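Local coordinates for protein acyl-coenzyme A oxidase 3 (Yarrowia lipolytica, PDB 5YS9) that uses FAD and molecular oxygen to oxidise acyl-CoA thioesters to trans-2-enoyl-CoA and hydrogen peroxide in peroxisomal fatty acid beta-oxidation, at residues I189-T194 with I264-V269; V231-V236 with I245-I250; A212-L217 with Y224-F229; E175-Y180 with R216-G221. All coordinates share one frame; numbering follows the deposited sequence.

Interaction 1 (I189-T194 with I264-V269)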
loop_
_atom_site.group_PDB
_atom_site.type_symbol
_atom_site.label_atom_id
_atom_site.label_comp_id
_atom_site.label_asym_id
_atom_site.label_seq_id
_atom_site.Cartn_x
_atom_site.Cartn_y
_atom_site.Cartn_z
ATOM N N ILE A 189 16.017 -33.669 -17.369
ATOM C CA ILE A 189 15.703 -32.369 -16.790
ATOM C C ILE A 189 16.716 -32.010 -15.694
ATOM O O ILE A 189 16.882 -32.773 -14.724
ATOM C CB ILE A 189 14.304 -32.319 -16.177
ATOM C CG1 ILE A 189 13.230 -32.891 -17.156
ATOM C CG2 ILE A 189 13.992 -30.886 -15.757
ATOM C CD1 ILE A 189 13.286 -32.336 -18.574
ATOM N N ASN A 190 17.400 -30.868 -15.863
ATOM C CA ASN A 190 18.473 -30.493 -14.966
ATOM C C ASN A 190 18.461 -29.011 -14.614
ATOM O O ASN A 190 18.316 -28.135 -15.480
ATOM C CB ASN A 190 19.863 -30.913 -15.493
ATOM C CG ASN A 190 20.934 -30.884 -14.409
ATOM O OD1 ASN A 190 20.913 -31.691 -13.440
ATOM N ND2 ASN A 190 21.847 -29.917 -14.520
ATOM N N THR A 191 18.653 -28.766 -13.321
ATOM C CA THR A 191 18.842 -27.439 -12.773
ATOM C C THR A 191 20.388 -27.236 -12.644
ATOM O O THR A 191 20.997 -27.763 -11.740
ATOM C CB THR A 191 18.166 -27.356 -11.358
ATOM O OG1 THR A 191 16.780 -27.757 -11.406
ATOM C CG2 THR A 191 18.303 -25.948 -10.781
ATOM N N PRO A 192 21.029 -26.439 -13.512
ATOM C CA PRO A 192 22.530 -26.386 -13.491
ATOM C C PRO A 192 23.231 -25.696 -12.274
ATOM O O PRO A 192 24.313 -26.093 -11.882
ATOM C CB PRO A 192 22.867 -25.665 -14.792
ATOM C CG PRO A 192 21.644 -24.797 -15.059
ATOM C CD PRO A 192 20.452 -25.593 -14.575
ATOM N N ASN A 193 22.586 -24.672 -11.747
ATOM C CA ASN A 193 23.018 -23.987 -10.557
ATOM C C ASN A 193 21.801 -23.657 -9.728
ATOM O O ASN A 193 20.694 -23.745 -10.199
ATOM C CB ASN A 193 23.844 -22.742 -10.872
ATOM C CG ASN A 193 23.031 -21.632 -11.482
ATOM O OD1 ASN A 193 22.943 -21.518 -12.685
ATOM N ND2 ASN A 193 22.448 -20.804 -10.653
ATOM N N THR A 194 22.011 -23.321 -8.471
ATOM C CA THR A 194 20.906 -23.084 -7.557
ATOM C C THR A 194 20.120 -21.823 -7.903
ATOM O O THR A 194 19.006 -21.639 -7.466
ATOM C CB THR A 194 21.284 -23.226 -6.056
ATOM O OG1 THR A 194 20.939 -22.048 -5.335
ATOM C CG2 THR A 194 22.729 -23.528 -5.853
ATOM N N ILE A 264 11.756 -25.870 -6.409
ATOM C CA ILE A 264 12.110 -27.183 -6.931
ATOM C C ILE A 264 13.489 -27.156 -7.615
ATOM O O ILE A 264 13.794 -26.265 -8.396
ATOM C CB ILE A 264 11.087 -27.710 -7.970
ATOM C CG1 ILE A 264 9.629 -27.357 -7.574
ATOM C CG2 ILE A 264 11.259 -29.225 -8.160
ATOM C CD1 ILE A 264 8.609 -27.712 -8.650
ATOM N N GLN A 265 14.292 -28.174 -7.334
ATOM C CA GLN A 265 15.468 -28.500 -8.096
ATOM C C GLN A 265 15.323 -29.893 -8.702
ATOM O O GLN A 265 14.831 -30.813 -8.030
ATOM C CB GLN A 265 16.665 -28.486 -7.197
ATOM C CG GLN A 265 16.821 -27.175 -6.423
ATOM C CD GLN A 265 18.066 -27.154 -5.636
ATOM O OE1 GLN A 265 18.551 -28.187 -5.281
ATOM N NE2 GLN A 265 18.618 -25.992 -5.400
ATOM N N PHE A 266 15.756 -30.011 -9.973
ATOM C CA PHE A 266 15.857 -31.272 -10.721
ATOM C C PHE A 266 17.315 -31.604 -10.951
ATOM O O PHE A 266 18.058 -30.781 -11.449
ATOM C CB PHE A 266 15.232 -31.117 -12.101
ATOM C CG PHE A 266 13.848 -30.579 -12.080
ATOM C CD1 PHE A 266 13.624 -29.188 -12.083
ATOM C CD2 PHE A 266 12.767 -31.428 -12.115
ATOM C CE1 PHE A 266 12.339 -28.679 -12.057
ATOM C CE2 PHE A 266 11.467 -30.915 -12.105
ATOM C CZ PHE A 266 11.260 -29.548 -12.050
ATOM N N THR A 267 17.714 -32.804 -10.629
ATOM C CA THR A 267 19.082 -33.250 -10.862
ATOM C C THR A 267 19.008 -34.533 -11.673
ATOM O O THR A 267 18.550 -35.584 -11.179
ATOM C CB THR A 267 19.828 -33.477 -9.538
ATOM O OG1 THR A 267 19.662 -32.320 -8.693
ATOM C CG2 THR A 267 21.326 -33.744 -9.796
ATOM N N ASN A 268 19.346 -34.407 -12.950
ATOM C CA ASN A 268 19.419 -35.546 -13.848
ATOM C C ASN A 268 18.189 -36.423 -13.842
ATOM O O ASN A 268 18.273 -37.639 -13.883
ATOM C CB ASN A 268 20.706 -36.319 -13.575
ATOM C CG ASN A 268 21.926 -35.412 -13.728
ATOM O OD1 ASN A 268 22.080 -34.729 -14.760
ATOM N ND2 ASN A 268 22.756 -35.336 -12.681
ATOM N N VAL A 269 17.040 -35.769 -13.836
ATOM C CA VAL A 269 15.764 -36.463 -13.776
ATOM C C VAL A 269 15.413 -36.951 -15.188
ATOM O O VAL A 269 15.393 -36.181 -16.153
ATOM C CB VAL A 269 14.686 -35.526 -13.224
ATOM C CG1 VAL A 269 13.305 -36.122 -13.331
ATOM C CG2 VAL A 269 15.021 -35.194 -11.790
#
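I189 and V269 form an antiparallel hydrogen-bonded pair in the beta-domain of the acyl-CoA oxidase fold, where strand 186-190 runs beside strand 262-272. I189 N gives to V269 O at 2.9 Å, and V269 N returns a bond to I189 O. Past this pair the chains fall out of step: it takes three residues to go back from V269 to F266 but two to go on from I189 to T191. The extra residue is absorbed at T267 and N268. N190 fills in here. Its CG is turned anti to the backbone N (chi1 -164°), bringing the amide to N268, whose N donates to a lone pair of OD1 in the carbonyl plane at 3.2 Å. The N190 and N268 amides lie side by side, their planes 11° apart. With a leucine here the acceptor is gone, and N268 N would probably be left without its mate, leaving the T267-N268 loop freer to shift.

F266 is the side chain to follow outward. Its CB lies 3.5 Å from I189 O. CG meets I189 CG2 at 3.7 Å, and that methyl rests over one face near the rim while I264 CG2 takes the opposite face. CD1 meets T191 OG1 in the ring plane. Farther out, CD2 nears I245, CE2 nears V231 and CZ reaches the sulfur of C213. T191 finishes the contact with two bonds to the backbone of F266: its N donates to F266 O at 2.8 Å, and its OG1 accepts F266 N at 2.9 Å along a nearly straight 171° line.

Interaction 2 (V231-V236 with I245-I250)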
loop_
_atom_site.group_PDB
_atom_site.type_symbol
_atom_site.label_atom_id
_atom_site.label_comp_id
_atom_site.label_asym_id
_atom_site.label_seq_id
_atom_site.Cartn_x
_atom_site.Cartn_y
_atom_site.Cartn_z
ATOM N N VAL A 231 6.751 -33.467 -15.595
ATOM C CA VAL A 231 7.674 -34.204 -14.746
ATOM C C VAL A 231 6.946 -34.597 -13.512
ATOM O O VAL A 231 6.409 -33.756 -12.789
ATOM C CB VAL A 231 8.884 -33.343 -14.302
ATOM C CG1 VAL A 231 9.852 -34.191 -13.457
ATOM C CG2 VAL A 231 9.557 -32.680 -15.500
ATOM N N GLN A 232 6.990 -35.862 -13.200
ATOM C CA GLN A 232 6.372 -36.329 -11.979
ATOM C C GLN A 232 7.260 -35.952 -10.793
ATOM O O GLN A 232 8.444 -36.292 -10.781
ATOM C CB GLN A 232 6.172 -37.837 -12.058
ATOM C CG GLN A 232 5.244 -38.357 -10.985
ATOM C CD GLN A 232 4.959 -39.826 -11.122
ATOM O OE1 GLN A 232 5.069 -40.429 -12.221
ATOM N NE2 GLN A 232 4.599 -40.422 -10.005
ATOM N N LEU A 233 6.678 -35.251 -9.818
ATOM C CA LEU A 233 7.394 -34.767 -8.639
ATOM C C LEU A 233 7.363 -35.740 -7.482
ATOM O O LEU A 233 8.347 -35.883 -6.763
ATOM C CB LEU A 233 6.769 -33.490 -8.135
ATOM C CG LEU A 233 6.889 -32.255 -8.990
ATOM C CD1 LEU A 233 6.244 -31.069 -8.279
ATOM C CD2 LEU A 233 8.324 -31.979 -9.301
ATOM N N ARG A 234 6.237 -36.406 -7.291
ATOM C CA ARG A 234 6.078 -37.339 -6.189
ATOM C C ARG A 234 5.539 -38.687 -6.646
ATOM O O ARG A 234 4.762 -38.790 -7.590
ATOM C CB ARG A 234 5.133 -36.770 -5.109
ATOM C CG ARG A 234 5.562 -35.451 -4.494
ATOM C CD ARG A 234 4.506 -34.933 -3.510
ATOM N NE ARG A 234 5.086 -34.079 -2.484
ATOM C CZ ARG A 234 5.225 -32.758 -2.540
ATOM N NH1 ARG A 234 4.827 -32.053 -3.601
ATOM N NH2 ARG A 234 5.787 -32.141 -1.501
ATOM N N ASP A 235 5.981 -39.727 -5.956
ATOM C CA ASP A 235 5.295 -40.990 -5.944
ATOM C C ASP A 235 3.875 -40.703 -5.395
ATOM O O ASP A 235 3.704 -40.140 -4.305
ATOM C CB ASP A 235 6.050 -41.928 -5.024
ATOM C CG ASP A 235 5.353 -43.198 -4.825
ATOM O OD1 ASP A 235 5.396 -43.985 -5.773
ATOM O OD2 ASP A 235 4.776 -43.409 -3.728
ATOM N N VAL A 236 2.876 -41.070 -6.178
ATOM C CA VAL A 236 1.471 -40.764 -5.925
ATOM C C VAL A 236 0.967 -41.445 -4.626
ATOM O O VAL A 236 0.329 -40.863 -3.765
ATOM C CB VAL A 236 0.671 -41.205 -7.198
ATOM C CG1 VAL A 236 -0.697 -41.764 -6.893
ATOM C CG2 VAL A 236 0.574 -40.058 -8.185
ATOM N N ILE A 245 14.581 -35.209 -7.544
ATOM C CA ILE A 245 13.674 -34.096 -7.294
ATOM C C ILE A 245 13.927 -33.602 -5.875
ATOM O O ILE A 245 13.842 -34.375 -4.928
ATOM C CB ILE A 245 12.195 -34.528 -7.354
ATOM C CG1 ILE A 245 11.853 -35.119 -8.743
ATOM C CG2 ILE A 245 11.258 -33.358 -6.973
ATOM C CD1 ILE A 245 11.724 -34.093 -9.843
ATOM N N ALA A 246 14.280 -32.330 -5.748
ATOM C CA ALA A 246 14.350 -31.695 -4.475
ATOM C C ALA A 246 13.316 -30.580 -4.500
ATOM O O ALA A 246 13.190 -29.852 -5.484
ATOM C CB ALA A 246 15.737 -31.145 -4.251
ATOM N N LEU A 247 12.584 -30.440 -3.414
ATOM C CA LEU A 247 11.698 -29.313 -3.253
ATOM C C LEU A 247 11.362 -29.057 -1.774
ATOM O O LEU A 247 11.659 -29.883 -0.914
ATOM C CB LEU A 247 10.430 -29.564 -4.059
ATOM C CG LEU A 247 9.590 -30.759 -3.651
ATOM C CD1 LEU A 247 8.780 -30.535 -2.386
ATOM C CD2 LEU A 247 8.695 -31.015 -4.863
ATOM N N GLY A 248 10.868 -27.859 -1.503
ATOM C CA GLY A 248 10.570 -27.418 -0.163
ATOM C C GLY A 248 9.617 -26.251 -0.116
ATOM O O GLY A 248 9.399 -25.598 -1.104
ATOM N N ASP A 249 9.069 -25.983 1.053
ATOM C CA ASP A 249 8.202 -24.849 1.252
ATOM C C ASP A 249 9.002 -23.563 1.308
ATOM O O ASP A 249 9.960 -23.449 2.039
ATOM C CB ASP A 249 7.442 -25.054 2.554
ATOM C CG ASP A 249 6.351 -24.050 2.779
ATOM O OD1 ASP A 249 6.362 -22.967 2.202
ATOM O OD2 ASP A 249 5.468 -24.361 3.569
ATOM N N ILE A 250 8.590 -22.597 0.512
ATOM C CA ILE A 250 9.197 -21.287 0.497
ATOM C C ILE A 250 8.899 -20.489 1.750
ATOM O O ILE A 250 9.643 -19.607 2.109
ATOM C CB ILE A 250 8.904 -20.533 -0.800
ATOM C CG1 ILE A 250 9.605 -21.259 -1.938
ATOM C CG2 ILE A 250 9.384 -19.104 -0.702
ATOM C CD1 ILE A 250 9.478 -20.610 -3.277
#
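L233 and I245 mark the closest approach of the two backbones, yet their CA atoms are still 6.5 Å apart, and the two segments are not paired as strands. Both belong to the beta-domain of the acyl-CoA oxidase fold: strand 222-232 ends at Q232 and the chain turns away, while 245-249 is a strand paired with 262-272. Side chains bridge the gap.

I245 points toward the other segment and divides its two branches between L233 and V231. CG2 meets L233 CD2 at 4.0 Å, the two side chains crossing at about a right angle, and also lies 3.9 Å from L233 O. On the other branch CG1 stands anti to the carbonyl carbon (chi1 -59°), and CD1 at its end touches V231 CG1 at 4.1 Å, the two side chains running past each other in opposite directions. Cut back to an alanine, this position loses both branches, which would probably leave a gap against V231 CG1 and L233 CD2 and the isobutyl group of L233 freer to turn.

Two residues on along the strand, L247 also points toward the other segment. Its CD2 meets L233 CD1 at 4.2 Å, and its CD1 lies 3.5 Å from R234 NH2, obliquely to the guanidinium plane. That guanidinium is well supplied with carbonyls: NH1 bonds to A204 O and A208 O, NH2 to A205 O and to P672 O of the second subunit, so this buried corner also borders the dimer interface. The bend after strand 222-232 has a tie of its own, from Q232 NE2 to R234 O at 2.9 Å, with an N-H...O angle of 168° and the acceptor close to the amide plane of Q232.

Interaction 3 (A212-L217 with Y224-F229)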
loop_
_atom_site.group_PDB
_atom_site.type_symbol
_atom_site.label_atom_id
_atom_site.label_comp_id
_atom_site.label_asym_id
_atom_site.label_seq_id
_atom_site.Cartn_x
_atom_site.Cartn_y
_atom_site.Cartn_z
ATOM N N ALA A 212 4.306 -29.009 -14.695
ATOM C CA ALA A 212 4.549 -28.630 -16.068
ATOM C C ALA A 212 5.849 -27.827 -15.991
ATOM O O ALA A 212 5.835 -26.684 -15.567
ATOM C CB ALA A 212 3.408 -27.788 -16.575
ATOM N N CYS A 213 6.971 -28.459 -16.328
ATOM C CA CYS A 213 8.289 -27.847 -16.160
ATOM C C CYS A 213 8.726 -27.136 -17.448
ATOM O O CYS A 213 8.783 -27.743 -18.523
ATOM C CB CYS A 213 9.310 -28.912 -15.765
ATOM S SG CYS A 213 11.003 -28.292 -15.505
ATOM N N PHE A 214 9.027 -25.857 -17.323
ATOM C CA PHE A 214 9.556 -25.054 -18.412
ATOM C C PHE A 214 11.091 -25.197 -18.431
ATOM O O PHE A 214 11.746 -24.855 -17.450
ATOM C CB PHE A 214 9.119 -23.579 -18.270
ATOM C CG PHE A 214 7.667 -23.361 -18.582
ATOM C CD1 PHE A 214 6.669 -23.792 -17.698
ATOM C CD2 PHE A 214 7.268 -22.725 -19.762
ATOM C CE1 PHE A 214 5.316 -23.619 -17.994
ATOM C CE2 PHE A 214 5.898 -22.540 -20.062
ATOM C CZ PHE A 214 4.928 -22.994 -19.178
ATOM N N ALA A 215 11.632 -25.725 -19.527
ATOM C CA ALA A 215 13.070 -25.936 -19.697
ATOM C C ALA A 215 13.556 -25.673 -21.122
ATOM O O ALA A 215 12.802 -25.789 -22.070
ATOM C CB ALA A 215 13.447 -27.339 -19.275
ATOM N N ARG A 216 14.830 -25.326 -21.260
ATOM C CA ARG A 216 15.426 -25.158 -22.568
ATOM C C ARG A 216 15.551 -26.505 -23.234
ATOM O O ARG A 216 16.080 -27.426 -22.656
ATOM C CB ARG A 216 16.820 -24.566 -22.451
ATOM C CG ARG A 216 17.001 -23.519 -21.380
ATOM C CD ARG A 216 18.106 -22.566 -21.782
ATOM N NE ARG A 216 17.822 -21.975 -23.074
ATOM C CZ ARG A 216 17.280 -20.784 -23.246
ATOM N NH1 ARG A 216 17.049 -20.343 -24.456
ATOM N NH2 ARG A 216 16.967 -20.041 -22.210
ATOM N N LEU A 217 15.075 -26.614 -24.459
ATOM C CA LEU A 217 15.148 -27.881 -25.139
ATOM C C LEU A 217 16.474 -27.986 -25.858
ATOM O O LEU A 217 16.806 -27.167 -26.690
ATOM C CB LEU A 217 13.991 -28.026 -26.117
ATOM C CG LEU A 217 13.993 -29.217 -27.071
ATOM C CD1 LEU A 217 13.701 -30.512 -26.352
ATOM C CD2 LEU A 217 12.981 -28.984 -28.171
ATOM N N TYR A 224 16.948 -25.128 -28.613
ATOM C CA TYR A 224 15.675 -24.736 -29.260
ATOM C C TYR A 224 14.744 -23.848 -28.416
ATOM O O TYR A 224 13.566 -23.762 -28.718
ATOM C CB TYR A 224 14.891 -25.994 -29.676
ATOM C CG TYR A 224 15.553 -26.703 -30.789
ATOM C CD1 TYR A 224 16.512 -27.678 -30.538
ATOM C CD2 TYR A 224 15.258 -26.390 -32.115
ATOM C CE1 TYR A 224 17.145 -28.343 -31.567
ATOM C CE2 TYR A 224 15.884 -27.051 -33.145
ATOM C CZ TYR A 224 16.828 -28.016 -32.855
ATOM O OH TYR A 224 17.463 -28.668 -33.847
ATOM N N GLY A 225 15.237 -23.199 -27.365
ATOM C CA GLY A 225 14.379 -22.363 -26.517
ATOM C C GLY A 225 13.526 -23.166 -25.537
ATOM O O GLY A 225 13.565 -24.416 -25.498
ATOM N N VAL A 226 12.730 -22.429 -24.764
ATOM C CA VAL A 226 12.011 -22.946 -23.625
ATOM C C VAL A 226 10.725 -23.651 -24.060
ATOM O O VAL A 226 9.941 -23.077 -24.795
ATOM C CB VAL A 226 11.699 -21.786 -22.642
ATOM C CG1 VAL A 226 10.770 -22.231 -21.510
ATOM C CG2 VAL A 226 12.997 -21.183 -22.097
ATOM N N LYS A 227 10.528 -24.898 -23.627
ATOM C CA LYS A 227 9.283 -25.636 -23.886
ATOM C C LYS A 227 8.832 -26.215 -22.583
ATOM O O LYS A 227 9.460 -26.000 -21.558
ATOM C CB LYS A 227 9.508 -26.797 -24.882
ATOM C CG LYS A 227 10.325 -26.476 -26.127
ATOM C CD LYS A 227 9.660 -25.425 -26.997
ATOM C CE LYS A 227 10.686 -24.862 -27.963
ATOM N NZ LYS A 227 10.127 -23.771 -28.795
ATOM N N ILE A 228 7.804 -27.040 -22.653
ATOM C CA ILE A 228 7.054 -27.478 -21.506
ATOM C C ILE A 228 7.085 -28.995 -21.463
ATOM O O ILE A 228 6.726 -29.645 -22.462
ATOM C CB ILE A 228 5.572 -26.994 -21.568
ATOM C CG1 ILE A 228 5.481 -25.527 -21.966
ATOM C CG2 ILE A 228 4.916 -27.174 -20.222
ATOM C CD1 ILE A 228 4.062 -24.954 -22.001
ATOM N N PHE A 229 7.455 -29.540 -20.289
ATOM C CA PHE A 229 7.594 -31.006 -20.062
ATOM C C PHE A 229 6.839 -31.398 -18.788
ATOM O O PHE A 229 6.911 -30.681 -17.761
ATOM C CB PHE A 229 9.091 -31.413 -19.915
ATOM C CG PHE A 229 9.961 -30.928 -21.044
ATOM C CD1 PHE A 229 10.392 -29.603 -21.090
ATOM C CD2 PHE A 229 10.336 -31.785 -22.084
ATOM C CE1 PHE A 229 11.164 -29.131 -22.142
ATOM C CE2 PHE A 229 11.133 -31.325 -23.139
ATOM C CZ PHE A 229 11.539 -29.993 -23.169
#
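F214 lays one face of its ring against I228, its partner in an antiparallel non-hydrogen-bonded pair. The two side chains run side by side, and I228 CG1 makes a CH-pi contact 4.0 Å from the ring centroid, while CD1 reaches F214 CZ at 3.5 Å. V226 comes in from another quarter, its CG1 in the ring plane at the edge, 3.9 Å from F214 CD2. The other V226 methyl, CG2, lies over a face of the R216 guanidinium, 4.1 Å from NH2. The polar end of R216 is occupied beyond the pair, in a salt bridge with D223 and in bonds from NH2 to L174 O and A172 O.

C213, A215, L217, K227 and F229 make up the other face. The F229 ring stands with its edge to the facing strand: C213 O and A215 O lie in its plane, and L217 CD1 meets CZ at 3.9 Å. With CG anti to the backbone N (chi1 172°), L217 forks between that ring and Y224, its second methyl, CD2, lying against Y224 CB.

C213 with F229 and A215 with K227 are doubly hydrogen-bonded pairs. At the far end the register slips: L217 N donates to G225 O, yet Y224 N donates to L217 O at 2.8 Å. Two residues thus face one, a beta bulge, and G225 there has a positive phi (78°), easiest for a glycine. The whole is a twisted antiparallel beta hairpin, strands 210-219 and 222-232 of the acyl-CoA dehydrogenase-type middle domain, with the F214 side chain about 6 Å from a bound FAD.

Interaction 4 (E175-Y180 with R216-G221)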
loop_
_atom_site.group_PDB
_atom_site.type_symbol
_atom_site.label_atom_id
_atom_site.label_comp_id
_atom_site.label_asym_id
_atom_site.label_seq_id
_atom_site.Cartn_x
_atom_site.Cartn_y
_atom_site.Cartn_z
ATOM N N GLU A 175 16.992 -21.126 -17.265
ATOM C CA GLU A 175 18.242 -21.874 -17.260
ATOM C C GLU A 175 18.033 -23.391 -17.108
ATOM O O GLU A 175 18.953 -24.174 -17.334
ATOM C CB GLU A 175 19.150 -21.324 -16.139
ATOM C CG GLU A 175 19.798 -19.945 -16.362
ATOM C CD GLU A 175 20.682 -19.545 -15.189
ATOM O OE1 GLU A 175 20.228 -18.790 -14.306
ATOM O OE2 GLU A 175 21.837 -20.009 -15.098
ATOM N N THR A 176 16.835 -23.832 -16.730
ATOM C CA THR A 176 16.616 -25.276 -16.530
ATOM C C THR A 176 16.639 -25.943 -17.893
ATOM O O THR A 176 16.071 -25.418 -18.841
ATOM C CB THR A 176 15.298 -25.597 -15.795
ATOM O OG1 THR A 176 15.260 -24.872 -14.560
ATOM C CG2 THR A 176 15.225 -27.077 -15.466
ATOM N N THR A 177 17.309 -27.085 -17.969
ATOM C CA THR A 177 17.574 -27.768 -19.240
ATOM C C THR A 177 16.894 -29.097 -19.339
ATOM O O THR A 177 16.733 -29.781 -18.330
ATOM C CB THR A 177 19.074 -28.026 -19.466
ATOM O OG1 THR A 177 19.591 -28.919 -18.466
ATOM C CG2 THR A 177 19.828 -26.735 -19.487
ATOM N N ALA A 178 16.538 -29.461 -20.575
ATOM C CA ALA A 178 15.880 -30.711 -20.927
ATOM C C ALA A 178 16.681 -31.308 -22.110
ATOM O O ALA A 178 16.558 -30.857 -23.250
ATOM C CB ALA A 178 14.423 -30.420 -21.333
ATOM N N THR A 179 17.512 -32.301 -21.846
ATOM C CA THR A 179 18.468 -32.748 -22.842
ATOM C C THR A 179 18.008 -34.067 -23.436
ATOM O O THR A 179 17.779 -35.006 -22.683
ATOM C CB THR A 179 19.861 -32.872 -22.219
ATOM O OG1 THR A 179 20.258 -31.587 -21.734
ATOM C CG2 THR A 179 20.845 -33.268 -23.259
ATOM N N TYR A 180 17.839 -34.144 -24.762
ATOM C CA TYR A 180 17.332 -35.374 -25.376
ATOM C C TYR A 180 18.463 -36.404 -25.401
ATOM O O TYR A 180 19.581 -36.070 -25.767
ATOM C CB TYR A 180 16.754 -35.131 -26.798
ATOM C CG TYR A 180 16.186 -36.403 -27.452
ATOM C CD1 TYR A 180 15.112 -37.078 -26.887
ATOM C CD2 TYR A 180 16.749 -36.941 -28.608
ATOM C CE1 TYR A 180 14.615 -38.240 -27.445
ATOM C CE2 TYR A 180 16.246 -38.101 -29.191
ATOM C CZ TYR A 180 15.186 -38.750 -28.605
ATOM O OH TYR A 180 14.676 -39.904 -29.146
ATOM N N ARG A 216 14.830 -25.326 -21.260
ATOM C CA ARG A 216 15.426 -25.158 -22.568
ATOM C C ARG A 216 15.551 -26.505 -23.234
ATOM O O ARG A 216 16.080 -27.426 -22.656
ATOM C CB ARG A 216 16.820 -24.566 -22.451
ATOM C CG ARG A 216 17.001 -23.519 -21.380
ATOM C CD ARG A 216 18.106 -22.566 -21.782
ATOM N NE ARG A 216 17.822 -21.975 -23.074
ATOM C CZ ARG A 216 17.280 -20.784 -23.246
ATOM N NH1 ARG A 216 17.049 -20.343 -24.456
ATOM N NH2 ARG A 216 16.967 -20.041 -22.210
ATOM N N LEU A 217 15.075 -26.614 -24.459
ATOM C CA LEU A 217 15.148 -27.881 -25.139
ATOM C C LEU A 217 16.474 -27.986 -25.858
ATOM O O LEU A 217 16.806 -27.167 -26.690
ATOM C CB LEU A 217 13.991 -28.026 -26.117
ATOM C CG LEU A 217 13.993 -29.217 -27.071
ATOM C CD1 LEU A 217 13.701 -30.512 -26.352
ATOM C CD2 LEU A 217 12.981 -28.984 -28.171
ATOM N N LEU A 218 17.235 -29.001 -25.497
ATOM C CA LEU A 218 18.533 -29.201 -26.079
ATOM C C LEU A 218 18.579 -30.533 -26.785
ATOM O O LEU A 218 18.431 -31.568 -26.168
ATOM C CB LEU A 218 19.598 -29.162 -24.988
ATOM C CG LEU A 218 19.593 -27.972 -24.033
ATOM C CD1 LEU A 218 20.667 -28.117 -22.981
ATOM C CD2 LEU A 218 19.781 -26.672 -24.779
ATOM N N VAL A 219 18.805 -30.497 -28.085
ATOM C CA VAL A 219 18.991 -31.705 -28.851
ATOM C C VAL A 219 20.289 -31.606 -29.624
ATOM O O VAL A 219 20.468 -30.711 -30.427
ATOM C CB VAL A 219 17.829 -31.929 -29.825
ATOM C CG1 VAL A 219 17.815 -33.355 -30.312
ATOM C CG2 VAL A 219 16.517 -31.603 -29.156
ATOM N N ASP A 220 21.198 -32.529 -29.367
ATOM C CA ASP A 220 22.436 -32.604 -30.113
ATOM C C ASP A 220 23.175 -31.287 -30.157
ATOM O O ASP A 220 23.663 -30.884 -31.195
ATOM C CB ASP A 220 22.198 -33.156 -31.505
ATOM C CG ASP A 220 22.152 -34.655 -31.512
ATOM O OD1 ASP A 220 23.119 -35.266 -31.021
ATOM O OD2 ASP A 220 21.150 -35.226 -31.984
ATOM N N GLY A 221 23.238 -30.618 -29.022
ATOM C CA GLY A 221 24.021 -29.414 -28.894
ATOM C C GLY A 221 23.342 -28.168 -29.382
ATOM O O GLY A 221 23.919 -27.101 -29.379
#
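R216 and L218 alternate with T176, A178 and Y180 in a ladder of backbone hydrogen bonds between parallel strands. R216 N donates to T176 O at 2.7 Å and R216 O accepts A178 N. One step on, L218 N donates to A178 O, and L218 O takes Y180 N at 3.0 Å, nearly straight at 169°.

Side-chain packing centres on L218. With CG anti to the carbonyl carbon (chi1 -51°), its CD1 settles between two threonines of the same sheet face, against the methyl of one, T177 CG2, at 3.8 Å and the hydroxyl oxygen of the other, T179 OG1, at 3.7 Å. Farther along, Y180 CB meets V219 CG1 at 4.1 Å, with the methyl oblique to the tyrosine ring.

The polar ends bond to residues beyond the two segments. T176 OG1 bonds to E164, Y180 OH to D185, and E175 OE1 to T19 OG1 of the second subunit, which links this end of the segment to the dimer partner.

Each strand has further neighbours in the mixed sheet: 177-181 pairs antiparallel with 186-190, and 210-219 pairs antiparallel with 222-232 and parallel with 158-161. From strand 222-232, F229 packs on A178, on the face that carries A178 and L217.

All four contacts belong to one mixed sheet of the middle domain. Interactions 3 and 4 share R216 and L217, and F229 CZ touches A178 CB at 3.4 Å. Interaction 4 passes into interaction 1 through a probable hydrogen bond from N190 N to T177 O (2.8 Å), and interaction 1 into interaction 2 through another, Q265 N to A246 O (2.7 Å). C213 of interaction 3 touches both of these, its SG 4.0 Å from I189 CG2 of interaction 1 and its CB 3.8 Å from V231 CG2 of interaction 2. Interaction 3 lies nearest a bound FAD; in the others the side chain of I264 is about 9 Å from the cofactor, and those of L233 and T176 about 11 Å.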